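Local coordinates for protein Afp2 (Serratia entomophila, PDB 6RBN) that probably forms, as a tail sheath protein, the contractile sheath around the inner tube of the anti-feeding prophage injection system, at residues F49-F55 with L71-F75. Numbering follows the deposited sequence.
Sequences FRNWAEF and LSLWF
Arg50, whose carbonyl O lies at the edge of the Phe75 ring, donates its backbone N-H to Glu54 OE1, with Arg50 N 3.0 Å from Glu54 OE1. The donor meets Glu54 OE1 from above the carboxylate plane. Asn51 is the N-cap of helix 52-58. Its OD1 accepts from Glu54 N at 3.1 Å, with the donor 37° out of the carbonyl plane. These two bonds hold the turn into the helix, and Phe75 packs against that turn. One face of the Phe75 ring takes the Asn51-Trp52 peptide, with Asn51 C 3.5 Å from Phe75 CE1. Trp74 CD1 covers the opposite face. No hydrogen bond joins the two segments; the contact is mainly apolar. With chi1 at 178°, Trp52 CG lies opposite the backbone N, and the benzo edge of the indole reaches Phe75 and Ser72. There Trp52 CE3 meets Phe75 CD2 at 3.7 Å, and Trp52 CZ3 reaches Ser72 CA at 3.6 Å. The indole NE1 is satisfied by Ser18 OG. Leu71 CB sits over one face of the Phe55 ring, a CH-pi contact of 4.2 Å to the centroid. Leu71 CD1 touches Phe55 CE1. Tyr59 and Tyr68 also meet the Phe55 ring. The contact thus packs the start of helix 52-58 on residues 71-75 of the helix that begins at residue 66, beside the mixed sheet. Strand 46-49 runs through Arg50 and Asn51 into helix 52-58 and pairs antiparallel with strand 82-86, on which Phe49, Leu71 and Phe75 all rest.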
loop_
_atom_site.group_PDB
_atom_site.type_symbol
_atom_site.label_atom_id
_atom_site.label_comp_id
_atom_site.label_asym_id
_atom_site.label_seq_id
_atom_site.Cartn_x
_atom_site.Cartn_y
_atom_site.Cartn_z
ATOM N N PHE C 49 -72.611 45.430 -32.116
ATOM C CA PHE C 49 -73.718 44.484 -32.226
ATOM C C PHE C 49 -73.152 43.090 -32.432
ATOM O O PHE C 49 -72.521 42.826 -33.459
ATOM C CB PHE C 49 -74.628 44.875 -33.388
ATOM C CG PHE C 49 -75.413 46.126 -33.145
ATOM C CD1 PHE C 49 -75.831 46.462 -31.872
ATOM C CD2 PHE C 49 -75.657 47.009 -34.177
ATOM C CE1 PHE C 49 -76.534 47.623 -31.646
ATOM C CE2 PHE C 49 -76.351 48.173 -33.952
ATOM C CZ PHE C 49 -76.791 48.479 -32.688
ATOM N N ARG C 50 -73.384 42.196 -31.470
ATOM C CA ARG C 50 -72.788 40.867 -31.525
ATOM C C ARG C 50 -73.632 39.855 -32.285
ATOM O O ARG C 50 -73.076 38.932 -32.888
ATOM C CB ARG C 50 -72.531 40.340 -30.113
ATOM C CG ARG C 50 -71.450 41.092 -29.368
ATOM C CD ARG C 50 -71.242 40.532 -27.978
ATOM N NE ARG C 50 -70.199 41.259 -27.262
ATOM C CZ ARG C 50 -70.426 42.328 -26.505
ATOM N NH1 ARG C 50 -71.660 42.794 -26.366
ATOM N NH2 ARG C 50 -69.419 42.930 -25.889
ATOM N N ASN C 51 -74.954 39.989 -32.263
ATOM C CA ASN C 51 -75.823 39.074 -32.986
ATOM C C ASN C 51 -77.100 39.802 -33.386
ATOM O O ASN C 51 -77.236 41.013 -33.190
ATOM C CB ASN C 51 -76.093 37.805 -32.163
ATOM C CG ASN C 51 -76.631 38.089 -30.773
ATOM O OD1 ASN C 51 -76.915 39.225 -30.410
ATOM N ND2 ASN C 51 -76.761 37.037 -29.981
ATOM N N TRP C 52 -78.034 39.046 -33.961
ATOM C CA TRP C 52 -79.296 39.624 -34.411
ATOM C C TRP C 52 -80.197 39.997 -33.242
ATOM O O TRP C 52 -81.021 40.909 -33.365
ATOM C CB TRP C 52 -80.002 38.644 -35.349
ATOM C CG TRP C 52 -81.342 39.093 -35.838
ATOM C CD1 TRP C 52 -82.553 38.602 -35.461
ATOM C CD2 TRP C 52 -81.608 40.141 -36.775
ATOM N NE1 TRP C 52 -83.558 39.265 -36.115
ATOM C CE2 TRP C 52 -83.003 40.215 -36.930
ATOM C CE3 TRP C 52 -80.802 41.017 -37.504
ATOM C CZ2 TRP C 52 -83.611 41.133 -37.777
ATOM C CZ3 TRP C 52 -81.408 41.925 -38.346
ATOM C CH2 TRP C 52 -82.797 41.978 -38.474
ATOM N N ALA C 53 -80.050 39.317 -32.105
ATOM C CA ALA C 53 -80.880 39.618 -30.946
ATOM C C ALA C 53 -80.520 40.969 -30.338
ATOM O O ALA C 53 -81.407 41.714 -29.911
ATOM C CB ALA C 53 -80.751 38.508 -29.906
ATOM N N GLU C 54 -79.228 41.306 -30.299
ATOM C CA GLU C 54 -78.823 42.607 -29.777
ATOM C C GLU C 54 -79.150 43.733 -30.744
ATOM O O GLU C 54 -79.294 44.885 -30.323
ATOM C CB GLU C 54 -77.331 42.618 -29.463
ATOM C CG GLU C 54 -76.930 41.753 -28.295
ATOM C CD GLU C 54 -75.444 41.814 -28.024
ATOM O OE1 GLU C 54 -74.725 42.466 -28.808
ATOM O OE2 GLU C 54 -74.993 41.208 -27.029
ATOM N N PHE C 55 -79.257 43.430 -32.035
ATOM C CA PHE C 55 -79.539 44.476 -33.008
ATOM C C PHE C 55 -81.006 44.883 -32.988
ATOM O O PHE C 55 -81.325 46.061 -33.178
ATOM C CB PHE C 55 -79.117 44.014 -34.401
ATOM C CG PHE C 55 -79.446 44.989 -35.482
ATOM C CD1 PHE C 55 -78.813 46.211 -35.544
ATOM C CD2 PHE C 55 -80.369 44.668 -36.459
ATOM C CE1 PHE C 55 -79.120 47.110 -36.540
ATOM C CE2 PHE C 55 -80.668 45.558 -37.466
ATOM C CZ PHE C 55 -80.042 46.781 -37.506
ATOM N N LEU C 71 -77.367 45.355 -42.393
ATOM C CA LEU C 71 -77.192 44.506 -41.224
ATOM C C LEU C 71 -78.157 43.335 -41.204
ATOM O O LEU C 71 -77.787 42.253 -40.744
ATOM C CB LEU C 71 -77.345 45.342 -39.963
ATOM C CG LEU C 71 -76.116 46.216 -39.776
ATOM C CD1 LEU C 71 -76.361 47.252 -38.753
ATOM C CD2 LEU C 71 -75.027 45.319 -39.310
ATOM N N SER C 72 -79.385 43.523 -41.688
ATOM C CA SER C 72 -80.323 42.409 -41.764
ATOM C C SER C 72 -79.870 41.364 -42.772
ATOM O O SER C 72 -80.146 40.176 -42.595
ATOM C CB SER C 72 -81.717 42.919 -42.119
ATOM O OG SER C 72 -81.733 43.458 -43.425
ATOM N N LEU C 73 -79.164 41.787 -43.819
ATOM C CA LEU C 73 -78.562 40.863 -44.768
ATOM C C LEU C 73 -77.246 40.304 -44.246
ATOM O O LEU C 73 -76.816 39.239 -44.695
ATOM C CB LEU C 73 -78.381 41.589 -46.108
ATOM C CG LEU C 73 -78.183 40.925 -47.473
ATOM C CD1 LEU C 73 -76.759 40.524 -47.742
ATOM C CD2 LEU C 73 -79.110 39.731 -47.601
ATOM N N TRP C 74 -76.616 40.991 -43.290
ATOM C CA TRP C 74 -75.407 40.480 -42.650
ATOM C C TRP C 74 -75.714 39.318 -41.719
ATOM O O TRP C 74 -75.089 38.256 -41.810
ATOM C CB TRP C 74 -74.711 41.598 -41.872
ATOM C CG TRP C 74 -73.564 41.118 -41.036
ATOM C CD1 TRP C 74 -73.564 40.911 -39.690
ATOM C CD2 TRP C 74 -72.251 40.783 -41.489
ATOM N NE1 TRP C 74 -72.337 40.465 -39.277
ATOM C CE2 TRP C 74 -71.512 40.380 -40.363
ATOM C CE3 TRP C 74 -71.630 40.786 -42.738
ATOM C CZ2 TRP C 74 -70.187 39.979 -40.451
ATOM C CZ3 TRP C 74 -70.316 40.403 -42.818
ATOM C CH2 TRP C 74 -69.607 40.000 -41.686
ATOM N N PHE C 75 -76.662 39.506 -40.800
ATOM C CA PHE C 75 -76.881 38.523 -39.750
ATOM C C PHE C 75 -77.623 37.284 -40.222
ATOM O O PHE C 75 -77.607 36.271 -39.520
ATOM C CB PHE C 75 -77.640 39.139 -38.576
ATOM C CG PHE C 75 -76.829 40.107 -37.772
ATOM C CD1 PHE C 75 -75.814 39.654 -36.950
ATOM C CD2 PHE C 75 -77.114 41.458 -37.790
ATOM C CE1 PHE C 75 -75.072 40.536 -36.202
ATOM C CE2 PHE C 75 -76.377 42.342 -37.041
ATOM C CZ PHE C 75 -75.360 41.880 -36.242
#